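Local coordinates for protein tannase (Lactobacillus plantarum, PDB 3WA7) that catalyses, as a tannase of the alpha/beta-hydrolase fold (EC 3.1.1.20), the hydrolysis of galloyl ester bonds in tannins, at residues Ile24-Ala29 with Asp84-Val89; Arg114-Val119 with Glu357-Gly362; Thr118-Lys121 with Arg125-Gln128; Arg156-Gly161 with Ser462-Leu467. All coordinates share one frame; numbering follows the deposited sequence.

Contact 1. Residues Ile24-Ala29 with Asp84-Val89; sequences IQYYAA and DDPQRV
Tyr26, on strand 22-33 of the large mixed sheet, reaches the loop between strand 69-72 and helix 95-103 and touches Pro86 and Gln87 there. Strand 22-33 belongs to the antiparallel end of the alpha/beta-hydrolase sheet. The loop makes a type I turn from Asp85 to Arg88, closed by the bond from Arg88 N to Asp85 O. An Asx turn overlaps it: Gln87 N donates to Asp85 OD1 at 2.8 Å, on the lone pair turned away from OD2. The turn places Pro86 and Gln87 one after the other beside Tyr26. Pro86 CG lies obliquely against the ring, 3.6 Å from Tyr26 CZ. The hydroxyl end continues to the glutamine, and Tyr26 OH is 3.2 Å from Gln87 CG. Tyr26 OH and Gln87 NE2 are 3.4 Å apart, but the angle is too poor for a hydrogen bond. The ring and amide planes are nearly perpendicular, at 89°. With CG between its backbone N and carbonyl carbon (chi1 64°), Tyr26 sends its ring out to Pro86. Ile24 O lies at the edge of the Tyr26 ring, in its plane. Replacing Tyr26 with an alanine would probably open a gap beside Pro86 and leave the Gln87 side chain freer to move. Asp85 OD2 forms a salt bridge with Arg30, a second link from the loop to the same strand. Phe48 of strand 44-50 touches both Tyr26 and Pro86. Val17 of strand 13-19 and Leu102 of helix 95-103 also pack on Tyr26, while Ile98 of that helix packs on Pro86.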
loop_
_atom_site.group_PDB
_atom_site.type_symbol
_atom_site.label_atom_id
_atom_site.label_comp_id
_atom_site.label_asym_id
_atom_site.label_seq_id
_atom_site.Cartn_x
_atom_site.Cartn_y
_atom_site.Cartn_z
ATOM N N ILE A 24 -20.298 16.146 -12.905
ATOM C CA ILE A 24 -19.928 14.788 -13.290
ATOM C C ILE A 24 -21.122 13.874 -13.033
ATOM O O ILE A 24 -21.513 13.655 -11.885
ATOM C CB ILE A 24 -18.719 14.283 -12.477
ATOM C CG1 ILE A 24 -17.521 15.207 -12.702
ATOM C CG2 ILE A 24 -18.368 12.860 -12.893
ATOM C CD1 ILE A 24 -17.116 15.346 -14.159
ATOM N N GLN A 25 -21.704 13.353 -14.109
ATOM C CA GLN A 25 -22.863 12.472 -14.017
ATOM C C GLN A 25 -22.427 11.015 -13.911
ATOM O O GLN A 25 -21.605 10.546 -14.695
ATOM C CB GLN A 25 -23.753 12.631 -15.252
ATOM C CG GLN A 25 -24.357 14.016 -15.447
ATOM C CD GLN A 25 -25.502 14.307 -14.496
ATOM O OE1 GLN A 25 -25.996 13.417 -13.801
ATOM N NE2 GLN A 25 -25.943 15.561 -14.473
ATOM N N TYR A 26 -22.985 10.300 -12.942
ATOM C CA TYR A 26 -22.647 8.898 -12.766
ATOM C C TYR A 26 -23.798 8.144 -12.122
ATOM O O TYR A 26 -24.811 8.738 -11.741
ATOM C CB TYR A 26 -21.379 8.762 -11.911
ATOM C CG TYR A 26 -21.509 9.276 -10.494
ATOM C CD1 TYR A 26 -21.728 8.400 -9.430
ATOM C CD2 TYR A 26 -21.394 10.636 -10.213
ATOM C CE1 TYR A 26 -21.825 8.869 -8.117
ATOM C CE2 TYR A 26 -21.490 11.113 -8.905
ATOM C CZ TYR A 26 -21.705 10.225 -7.863
ATOM O OH TYR A 26 -21.796 10.698 -6.571
ATOM N N TYR A 27 -23.650 6.828 -12.030
ATOM C CA TYR A 27 -24.657 5.986 -11.407
ATOM C C TYR A 27 -23.990 5.253 -10.261
ATOM O O TYR A 27 -22.799 4.959 -10.324
ATOM C CB TYR A 27 -25.228 4.982 -12.406
ATOM C CG TYR A 27 -26.279 5.571 -13.314
ATOM C CD1 TYR A 27 -25.937 6.464 -14.329
ATOM C CD2 TYR A 27 -27.624 5.244 -13.147
ATOM C CE1 TYR A 27 -26.913 7.018 -15.161
ATOM C CE2 TYR A 27 -28.606 5.791 -13.971
ATOM C CZ TYR A 27 -28.244 6.675 -14.973
ATOM O OH TYR A 27 -29.221 7.207 -15.786
ATOM N N ALA A 28 -24.758 4.959 -9.219
ATOM C CA ALA A 28 -24.213 4.283 -8.052
ATOM C C ALA A 28 -25.069 3.120 -7.565
ATOM O O ALA A 28 -26.297 3.172 -7.611
ATOM C CB ALA A 28 -24.031 5.291 -6.921
ATOM N N ALA A 29 -24.397 2.067 -7.112
ATOM C CA ALA A 29 -25.047 0.882 -6.560
ATOM C C ALA A 29 -24.230 0.645 -5.301
ATOM O O ALA A 29 -23.046 0.314 -5.382
ATOM C CB ALA A 29 -24.925 -0.300 -7.512
ATOM N N ASP A 84 -15.622 3.106 -0.015
ATOM C CA ASP A 84 -15.561 4.530 -0.334
ATOM C C ASP A 84 -16.720 5.005 -1.211
ATOM O O ASP A 84 -17.492 4.202 -1.736
ATOM C CB ASP A 84 -14.232 4.854 -1.024
ATOM C CG ASP A 84 -13.655 6.193 -0.586
ATOM O OD1 ASP A 84 -14.394 7.004 0.010
ATOM O OD2 ASP A 84 -12.460 6.440 -0.846
ATOM N N ASP A 85 -16.817 6.320 -1.380
ATOM C CA ASP A 85 -17.896 6.916 -2.161
ATOM C C ASP A 85 -17.404 8.279 -2.649
ATOM O O ASP A 85 -16.715 8.984 -1.912
ATOM C CB ASP A 85 -19.113 7.090 -1.246
ATOM C CG ASP A 85 -20.375 7.464 -1.993
ATOM O OD1 ASP A 85 -20.397 8.518 -2.661
ATOM O OD2 ASP A 85 -21.355 6.698 -1.892
ATOM N N PRO A 86 -17.737 8.664 -3.894
ATOM C CA PRO A 86 -17.270 9.972 -4.367
ATOM C C PRO A 86 -17.881 11.132 -3.580
ATOM O O PRO A 86 -17.408 12.264 -3.666
ATOM C CB PRO A 86 -17.680 9.977 -5.842
ATOM C CG PRO A 86 -18.898 9.105 -5.864
ATOM C CD PRO A 86 -18.502 7.966 -4.943
ATOM N N GLN A 87 -18.923 10.840 -2.804
ATOM C CA GLN A 87 -19.589 11.862 -1.998
ATOM C C GLN A 87 -19.223 11.743 -0.518
ATOM O O GLN A 87 -19.760 12.463 0.321
ATOM C CB GLN A 87 -21.112 11.768 -2.163
ATOM C CG GLN A 87 -21.586 11.831 -3.615
ATOM C CD GLN A 87 -23.100 11.906 -3.749
ATOM O OE1 GLN A 87 -23.838 11.121 -3.144
ATOM N NE2 GLN A 87 -23.573 12.850 -4.560
ATOM N N ARG A 88 -18.310 10.829 -0.201
ATOM C CA ARG A 88 -17.870 10.632 1.176
ATOM C C ARG A 88 -16.890 11.744 1.550
ATOM O O ARG A 88 -16.082 12.171 0.724
ATOM C CB ARG A 88 -17.190 9.262 1.322
ATOM C CG ARG A 88 -16.642 8.958 2.721
ATOM C CD ARG A 88 -15.953 7.592 2.756
ATOM N NE ARG A 88 -15.223 7.357 4.003
ATOM C CZ ARG A 88 -15.764 6.885 5.123
ATOM N NH1 ARG A 88 -17.052 6.584 5.169
ATOM N NH2 ARG A 88 -15.013 6.718 6.203
ATOM N N VAL A 89 -16.973 12.225 2.786
ATOM C CA VAL A 89 -16.075 13.282 3.244
ATOM C C VAL A 89 -15.397 12.885 4.550
ATOM O O VAL A 89 -14.422 13.505 4.970
ATOM C CB VAL A 89 -16.834 14.621 3.464
ATOM C CG1 VAL A 89 -17.484 15.074 2.162
ATOM C CG2 VAL A 89 -17.881 14.460 4.556
#

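Contact 2. Residues Arg114-Val119 with Glu357-Gly362; sequences RGRTTV and ENNLFG
Arg116 and Leu360 mark the closest approach of the two backbones, with CA atoms 5.2 Å apart. Residues 114-119 belong to the loop between strand 107-111 and helix 131-145 and make a type I turn from Gly115 to Thr118. Thr118 N bonds to Gly115 O across the turn, and Gly115 N donates to Thr118 OG1. The contact links this loop to the end of helix 356-360, where Phe361 is the first residue to leave helical angles. Arg116 and Asn359 carry most of the contact. Arg116 NH1 donates to Asn359 OD1 at 2.9 Å, with an N-H...O angle of 158°. The oxygen lies in the guanidinium plane, and the nitrogen meets an amide lone pair in the carbonyl plane. The two planes are 79° apart. The aliphatic part of Arg116 passes this oxygen at about a right angle to the Asn359 side chain, Arg116 CG coming to 3.3 Å from Asn359 OD1. Asn359 directs its amide toward the loop with CG anti to the backbone N (chi1 -171°). A water makes a second link: it donates to Arg116 O at 2.7 Å and accepts from Asn359 ND2 at 3.1 Å. Both ends of the amide thus face the same loop residue. Leu360 adds a looser contact, its backbone N 4.0 Å from Arg116 CD. Arg116 NE also donates to Gly77 O and Asn359 ND2 to Lys367 O. The bond between the side chains is charged on one side and neutral on the other. The cation is likely to polarise the amide carbonyl, and the Gly77 and Lys367 bonds are likely to limit the rotation of both groups.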
loop_
_atom_site.group_PDB
_atom_site.type_symbol
_atom_site.label_atom_id
_atom_site.label_comp_id
_atom_site.label_asym_id
_atom_site.label_seq_id
_atom_site.Cartn_x
_atom_site.Cartn_y
_atom_site.Cartn_z
ATOM N N ARG A 114 -12.067 -5.703 5.892
ATOM C CA ARG A 114 -11.886 -5.952 7.321
ATOM C C ARG A 114 -10.484 -5.552 7.769
ATOM O O ARG A 114 -9.525 -5.643 7.000
ATOM C CB ARG A 114 -12.092 -7.433 7.638
ATOM C CG ARG A 114 -13.535 -7.889 7.672
ATOM C CD ARG A 114 -13.575 -9.390 7.889
ATOM N NE ARG A 114 -13.083 -10.104 6.716
ATOM C CZ ARG A 114 -12.750 -11.392 6.705
ATOM N NH1 ARG A 114 -12.839 -12.117 7.813
ATOM N NH2 ARG A 114 -12.364 -11.965 5.573
ATOM N N GLY A 115 -10.378 -5.132 9.028
ATOM C CA GLY A 115 -9.104 -4.723 9.593
ATOM C C GLY A 115 -8.868 -5.380 10.940
ATOM O O GLY A 115 -9.756 -6.053 11.468
ATOM N N ARG A 116 -7.688 -5.154 11.510
ATOM C CA ARG A 116 -7.293 -5.767 12.779
ATOM C C ARG A 116 -8.218 -5.559 13.972
ATOM O O ARG A 116 -8.187 -6.342 14.919
ATOM C CB ARG A 116 -5.870 -5.324 13.149
ATOM C CG ARG A 116 -5.683 -3.814 13.318
ATOM C CD ARG A 116 -4.195 -3.474 13.363
ATOM N NE ARG A 116 -3.933 -2.036 13.392
ATOM C CZ ARG A 116 -3.943 -1.286 14.490
ATOM N NH1 ARG A 116 -4.205 -1.831 15.675
ATOM N NH2 ARG A 116 -3.677 0.011 14.408
ATOM N N THR A 117 -9.043 -4.520 13.931
ATOM C CA THR A 117 -9.964 -4.241 15.028
ATOM C C THR A 117 -11.376 -4.760 14.762
ATOM O O THR A 117 -12.245 -4.671 15.629
ATOM C CB THR A 117 -10.053 -2.724 15.308
ATOM O OG1 THR A 117 -10.353 -2.032 14.090
ATOM C CG2 THR A 117 -8.741 -2.201 15.881
ATOM N N THR A 118 -11.608 -5.295 13.568
ATOM C CA THR A 118 -12.925 -5.811 13.211
ATOM C C THR A 118 -13.322 -7.015 14.059
ATOM O O THR A 118 -12.572 -7.985 14.163
ATOM C CB THR A 118 -12.983 -6.246 11.732
ATOM O OG1 THR A 118 -12.725 -5.117 10.891
ATOM C CG2 THR A 118 -14.363 -6.820 11.398
ATOM N N VAL A 119 -14.499 -6.946 14.669
ATOM C CA VAL A 119 -14.988 -8.057 15.475
ATOM C C VAL A 119 -16.349 -8.447 14.930
ATOM O O VAL A 119 -17.025 -7.626 14.302
ATOM C CB VAL A 119 -15.135 -7.674 16.969
ATOM C CG1 VAL A 119 -13.780 -7.298 17.546
ATOM C CG2 VAL A 119 -16.121 -6.525 17.124
ATOM N N GLU A 357 1.254 -3.510 13.399
ATOM C CA GLU A 357 1.626 -4.773 12.781
ATOM C C GLU A 357 1.542 -5.936 13.774
ATOM O O GLU A 357 1.197 -7.053 13.391
ATOM C CB GLU A 357 3.035 -4.685 12.182
ATOM C CG GLU A 357 3.163 -3.747 10.976
ATOM C CD GLU A 357 3.160 -2.276 11.355
ATOM O OE1 GLU A 357 3.595 -1.944 12.475
ATOM O OE2 GLU A 357 2.741 -1.444 10.522
ATOM N N ASN A 358 1.858 -5.686 15.044
ATOM C CA ASN A 358 1.772 -6.749 16.050
ATOM C C ASN A 358 0.316 -7.222 16.137
ATOM O O ASN A 358 0.037 -8.422 16.202
ATOM C CB ASN A 358 2.222 -6.240 17.430
ATOM C CG ASN A 358 3.734 -6.083 17.542
ATOM O OD1 ASN A 358 4.233 -5.013 17.889
ATOM N ND2 ASN A 358 4.465 -7.155 17.258
ATOM N N ASN A 359 -0.602 -6.258 16.132
ATOM C CA ASN A 359 -2.040 -6.517 16.215
ATOM C C ASN A 359 -2.530 -7.205 14.938
ATOM O O ASN A 359 -3.409 -8.063 14.986
ATOM C CB ASN A 359 -2.772 -5.187 16.428
ATOM C CG ASN A 359 -4.247 -5.354 16.743
ATOM O OD1 ASN A 359 -5.037 -4.444 16.492
ATOM N ND2 ASN A 359 -4.623 -6.497 17.317
ATOM N N LEU A 360 -1.963 -6.819 13.797
ATOM C CA LEU A 360 -2.325 -7.433 12.519
ATOM C C LEU A 360 -2.043 -8.932 12.567
ATOM O O LEU A 360 -2.830 -9.740 12.070
ATOM C CB LEU A 360 -1.507 -6.818 11.372
ATOM C CG LEU A 360 -1.511 -7.605 10.055
ATOM C CD1 LEU A 360 -2.906 -7.558 9.428
ATOM C CD2 LEU A 360 -0.466 -7.017 9.101
ATOM N N PHE A 361 -0.913 -9.298 13.168
ATOM C CA PHE A 361 -0.521 -10.698 13.253
ATOM C C PHE A 361 -1.104 -11.492 14.417
ATOM O O PHE A 361 -0.689 -12.624 14.676
ATOM C CB PHE A 361 1.006 -10.817 13.242
ATOM C CG PHE A 361 1.611 -10.697 11.866
ATOM C CD1 PHE A 361 2.354 -9.576 11.505
ATOM C CD2 PHE A 361 1.436 -11.711 10.929
ATOM C CE1 PHE A 361 2.917 -9.469 10.231
ATOM C CE2 PHE A 361 1.993 -11.616 9.653
ATOM C CZ PHE A 361 2.735 -10.494 9.304
ATOM N N GLY A 362 -2.059 -10.905 15.126
ATOM C CA GLY A 362 -2.695 -11.641 16.202
ATOM C C GLY A 362 -3.677 -12.579 15.522
ATOM O O GLY A 362 -3.823 -12.530 14.298
HETATM O O HOH W 1 -7.700 -6.462 17.575
#

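Contact 3. Residues Thr118-Lys121 with Arg125-Gln128; sequences TVDK and RVGQ
The Asp120 carboxylate lies beside Val126, with Asp120 OD2 3.9 Å from Val126 CG1. Its OD1 takes the backbone N of Gln124 and Ser122. A second flat group, the Arg125 guanidinium, has Gln128 OE1 at its edge, in its plane. Arg125 NE donates to Gln128 OE1 at 3.0 Å, from above the amide carbonyl plane. Arg125 NH2 reaches Asp363 O. Val126 CG2 turns to Thr118 and meets Thr118 CG2, also at 3.9 Å. With CG1 beside the backbone N (chi1 -60°), the two methyls are directed to different partners. An alanine in place of Val126 would probably leave the methyl of Thr118 and the side of Asp120 without their apolar neighbour. The backbones form a single bridge between Val119 and Arg125. Val126 N donates to Thr118 O at 3.0 Å and 172°, tilted from the carbonyl plane. Arg125 CA makes a CH...O contact with the same oxygen. Gly127 packs its CA 4.1 Å from Thr118 CB, where a side chain would clash. A water donates to Thr118 O at 2.7 Å and accepts from Gly127 N. Thr118 O thus accepts from Val126 N and from a water, and these bonds join two parts of the surface loop between strand 107-111 and helix 131-145.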
loop_
_atom_site.group_PDB
_atom_site.type_symbol
_atom_site.label_atom_id
_atom_site.label_comp_id
_atom_site.label_asym_id
_atom_site.label_seq_id
_atom_site.Cartn_x
_atom_site.Cartn_y
_atom_site.Cartn_z
ATOM N N THR A 118 -11.608 -5.295 13.568
ATOM C CA THR A 118 -12.925 -5.811 13.211
ATOM C C THR A 118 -13.322 -7.015 14.059
ATOM O O THR A 118 -12.572 -7.985 14.163
ATOM C CB THR A 118 -12.983 -6.246 11.732
ATOM O OG1 THR A 118 -12.725 -5.117 10.891
ATOM C CG2 THR A 118 -14.363 -6.820 11.398
ATOM N N VAL A 119 -14.499 -6.946 14.669
ATOM C CA VAL A 119 -14.988 -8.057 15.475
ATOM C C VAL A 119 -16.349 -8.447 14.930
ATOM O O VAL A 119 -17.025 -7.626 14.302
ATOM C CB VAL A 119 -15.135 -7.674 16.969
ATOM C CG1 VAL A 119 -13.780 -7.298 17.546
ATOM C CG2 VAL A 119 -16.121 -6.525 17.124
ATOM N N ASP A 120 -16.746 -9.697 15.142
ATOM C CA ASP A 120 -18.047 -10.134 14.668
ATOM C C ASP A 120 -19.105 -9.795 15.716
ATOM O O ASP A 120 -18.822 -9.116 16.705
ATOM C CB ASP A 120 -18.050 -11.640 14.348
ATOM C CG ASP A 120 -17.780 -12.512 15.567
ATOM O OD1 ASP A 120 -17.861 -12.007 16.704
ATOM O OD2 ASP A 120 -17.497 -13.712 15.382
ATOM N N LYS A 121 -20.325 -10.256 15.487
ATOM C CA LYS A 121 -21.445 -9.992 16.385
ATOM C C LYS A 121 -21.208 -10.382 17.841
ATOM O O LYS A 121 -21.778 -9.769 18.748
ATOM C CB LYS A 121 -22.681 -10.723 15.869
ATOM C CG LYS A 121 -22.437 -12.204 15.654
ATOM C CD LYS A 121 -23.502 -12.820 14.769
ATOM C CE LYS A 121 -23.121 -14.234 14.370
ATOM N NZ LYS A 121 -24.116 -14.821 13.429
ATOM N N ARG A 125 -12.512 -11.372 17.288
ATOM C CA ARG A 125 -11.690 -10.742 16.255
ATOM C C ARG A 125 -11.755 -11.560 14.970
ATOM O O ARG A 125 -11.465 -12.759 14.970
ATOM C CB ARG A 125 -10.225 -10.650 16.697
ATOM C CG ARG A 125 -9.946 -9.744 17.894
ATOM C CD ARG A 125 -8.443 -9.681 18.192
ATOM N NE ARG A 125 -7.874 -10.988 18.542
ATOM C CZ ARG A 125 -7.925 -11.528 19.758
ATOM N NH1 ARG A 125 -8.516 -10.877 20.750
ATOM N NH2 ARG A 125 -7.389 -12.723 19.984
ATOM N N VAL A 126 -12.127 -10.914 13.871
ATOM C CA VAL A 126 -12.204 -11.611 12.592
ATOM C C VAL A 126 -11.558 -10.804 11.467
ATOM O O VAL A 126 -11.783 -11.083 10.293
ATOM C CB VAL A 126 -13.671 -11.918 12.197
ATOM C CG1 VAL A 126 -14.321 -12.800 13.255
ATOM C CG2 VAL A 126 -14.456 -10.627 12.025
ATOM N N GLY A 127 -10.741 -9.821 11.827
ATOM C CA GLY A 127 -10.110 -8.997 10.808
ATOM C C GLY A 127 -8.594 -8.985 10.805
ATOM O O GLY A 127 -7.983 -8.122 10.183
ATOM N N GLN A 128 -7.978 -9.937 11.493
ATOM C CA GLN A 128 -6.527 -9.994 11.533
ATOM C C GLN A 128 -6.025 -10.752 10.303
ATOM O O GLN A 128 -6.822 -11.328 9.561
ATOM C CB GLN A 128 -6.081 -10.622 12.861
ATOM C CG GLN A 128 -6.357 -9.663 14.037
ATOM C CD GLN A 128 -6.275 -10.309 15.409
ATOM O OE1 GLN A 128 -7.013 -11.246 15.713
ATOM N NE2 GLN A 128 -5.381 -9.795 16.253
HETATM O O HOH W 2 -9.928 -8.504 14.309
#

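Contact 4. Residues Arg156-Gly161 with Ser462-Leu467; sequences RIITNG and SWIDGL
Ile158 on strand 157-160 faces Ile464 on helix 457-468, with their CA atoms 8.4 Å apart, a separation bridged by side chains alone. The delta methyl of Ile158 does most of the touching. Ile158 CD1 lies 3.6 Å from Ile464 CG2 and 4.0 Å from Ile464 CG1, so it sits against the branch of the second isoleucine. The two side chains meet at a slant. Ile158 extends CG1 onward to CD1 (chi2 174°), which carries the methyl to the helix. Its other branch turns to the indole: Ile158 CG2 is 4.4 Å from Trp463 CZ3, in an oblique approach to the ring. Leu467 CD1 covers part of one face of the Trp463 indole, 3.5 Å above its plane and offset toward the rim. This is the strand-to-helix packing of an alpha/beta-hydrolase sheet. Strand 157-160 is one of the parallel strands, between 69-72 and 199-203, and helix 457-468 lies against one side of it. Gly161, at the end of this segment, is consistent with the start of a GxSxG nucleophile elbow. The contact itself is apolar. Ile157, next to Ile158, packs on Ile140 and Val143 of helix 131-145, a different helix. Ala199 of strand 199-203 touches Ile158, Trp463 and Leu467. On helix 457-468, Asp465 forms a salt bridge with Arg104.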
loop_
_atom_site.group_PDB
_atom_site.type_symbol
_atom_site.label_atom_id
_atom_site.label_comp_id
_atom_site.label_asym_id
_atom_site.label_seq_id
_atom_site.Cartn_x
_atom_site.Cartn_y
_atom_site.Cartn_z
ATOM N N ARG A 156 -9.406 -5.415 -16.862
ATOM C CA ARG A 156 -8.646 -4.193 -16.627
ATOM C C ARG A 156 -8.870 -3.655 -15.215
ATOM O O ARG A 156 -9.108 -2.460 -15.016
ATOM C CB ARG A 156 -9.035 -3.135 -17.661
ATOM C CG ARG A 156 -8.709 -3.535 -19.089
ATOM C CD ARG A 156 -7.202 -3.619 -19.324
ATOM N NE ARG A 156 -6.904 -3.946 -20.717
ATOM C CZ ARG A 156 -6.795 -5.182 -21.198
ATOM N NH1 ARG A 156 -6.944 -6.232 -20.401
ATOM N NH2 ARG A 156 -6.559 -5.367 -22.491
ATOM N N ILE A 157 -8.798 -4.551 -14.234
ATOM C CA ILE A 157 -8.964 -4.169 -12.838
ATOM C C ILE A 157 -7.632 -3.616 -12.358
ATOM O O ILE A 157 -6.592 -4.245 -12.532
ATOM C CB ILE A 157 -9.357 -5.378 -11.957
ATOM C CG1 ILE A 157 -10.784 -5.825 -12.295
ATOM C CG2 ILE A 157 -9.246 -5.006 -10.480
ATOM C CD1 ILE A 157 -11.244 -7.067 -11.532
ATOM N N ILE A 158 -7.670 -2.427 -11.773
ATOM C CA ILE A 158 -6.468 -1.778 -11.277
ATOM C C ILE A 158 -6.706 -1.381 -9.836
ATOM O O ILE A 158 -7.565 -0.554 -9.548
ATOM C CB ILE A 158 -6.137 -0.518 -12.104
ATOM C CG1 ILE A 158 -5.992 -0.903 -13.578
ATOM C CG2 ILE A 158 -4.841 0.123 -11.599
ATOM C CD1 ILE A 158 -5.810 0.273 -14.503
ATOM N N THR A 159 -5.955 -1.989 -8.925
ATOM C CA THR A 159 -6.113 -1.668 -7.516
ATOM C C THR A 159 -5.303 -0.435 -7.143
ATOM O O THR A 159 -4.328 -0.085 -7.810
ATOM C CB THR A 159 -5.673 -2.839 -6.610
ATOM O OG1 THR A 159 -4.385 -3.315 -7.026
ATOM C CG2 THR A 159 -6.688 -3.967 -6.668
ATOM N N ASN A 160 -5.731 0.236 -6.081
ATOM C CA ASN A 160 -5.027 1.412 -5.599
ATOM C C ASN A 160 -5.208 1.502 -4.099
ATOM O O ASN A 160 -6.249 1.125 -3.562
ATOM C CB ASN A 160 -5.558 2.688 -6.260
ATOM C CG ASN A 160 -4.735 3.908 -5.895
ATOM O OD1 ASN A 160 -3.505 3.871 -5.931
ATOM N ND2 ASN A 160 -5.407 4.996 -5.546
ATOM N N GLY A 161 -4.184 1.993 -3.418
ATOM C CA GLY A 161 -4.269 2.123 -1.978
ATOM C C GLY A 161 -3.044 2.846 -1.469
ATOM O O GLY A 161 -2.045 2.948 -2.179
ATOM N N SER A 462 -2.612 9.136 -16.355
ATOM C CA SER A 462 -1.883 9.117 -17.620
ATOM C C SER A 462 -1.269 7.728 -17.792
ATOM O O SER A 462 -1.252 7.171 -18.893
ATOM C CB SER A 462 -0.778 10.179 -17.621
ATOM O OG SER A 462 -0.008 10.104 -18.808
ATOM N N TRP A 463 -0.766 7.175 -16.690
ATOM C CA TRP A 463 -0.168 5.840 -16.696
ATOM C C TRP A 463 -1.248 4.809 -17.019
ATOM O O TRP A 463 -1.045 3.923 -17.848
ATOM C CB TRP A 463 0.451 5.538 -15.327
ATOM C CG TRP A 463 0.979 4.136 -15.159
ATOM C CD1 TRP A 463 2.102 3.603 -15.727
ATOM C CD2 TRP A 463 0.411 3.100 -14.347
ATOM N NE1 TRP A 463 2.271 2.299 -15.315
ATOM C CE2 TRP A 463 1.247 1.966 -14.468
ATOM C CE3 TRP A 463 -0.722 3.020 -13.526
ATOM C CZ2 TRP A 463 0.983 0.763 -13.797
ATOM C CZ3 TRP A 463 -0.984 1.823 -12.859
ATOM C CH2 TRP A 463 -0.131 0.712 -13.000
ATOM N N ILE A 464 -2.402 4.927 -16.367
ATOM C CA ILE A 464 -3.493 3.994 -16.614
ATOM C C ILE A 464 -3.939 4.036 -18.080
ATOM O O ILE A 464 -4.061 2.995 -18.726
ATOM C CB ILE A 464 -4.704 4.293 -15.696
ATOM C CG1 ILE A 464 -4.338 3.962 -14.243
ATOM C CG2 ILE A 464 -5.920 3.482 -16.146
ATOM C CD1 ILE A 464 -5.452 4.214 -13.245
ATOM N N ASP A 465 -4.169 5.234 -18.606
ATOM C CA ASP A 465 -4.595 5.370 -19.995
ATOM C C ASP A 465 -3.539 4.827 -20.954
ATOM O O ASP A 465 -3.866 4.281 -22.006
ATOM C CB ASP A 465 -4.897 6.835 -20.330
ATOM C CG ASP A 465 -6.117 7.359 -19.596
ATOM O OD1 ASP A 465 -6.869 6.541 -19.026
ATOM O OD2 ASP A 465 -6.332 8.588 -19.600
ATOM N N GLY A 466 -2.272 4.978 -20.584
ATOM C CA GLY A 466 -1.200 4.476 -21.424
ATOM C C GLY A 466 -1.273 2.962 -21.537
ATOM O O GLY A 466 -1.062 2.398 -22.611
ATOM N N LEU A 467 -1.581 2.303 -20.424
ATOM C CA LEU A 467 -1.690 0.846 -20.387
ATOM C C LEU A 467 -2.919 0.320 -21.124
ATOM O O LEU A 467 -2.859 -0.698 -21.812
ATOM C CB LEU A 467 -1.769 0.354 -18.938
ATOM C CG LEU A 467 -0.583 0.513 -17.985
ATOM C CD1 LEU A 467 -0.999 0.068 -16.591
ATOM C CD2 LEU A 467 0.592 -0.313 -18.473
#

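In the fold
From the N terminus, contact 1 closes first. It ties strand 22-33, in the antiparallel part of the sheet, to the loop before helix 95-103. Contacts 2 and 3 start from the same loop after strand 107-111 and share Thr118 and Val119. Contact 3 closes a short local turn within that loop, whereas contact 2 spans 237 residues to helix 356-360. Their centres are about 8 Å apart, and Gln128 NE2 probably bonds to Asn359 O between them. Contact 4 opens inside the span of contact 2 and closes after it, so the two cross. It joins central strand 157-160 to the C-terminal helix, across the chain's centre from contact 2.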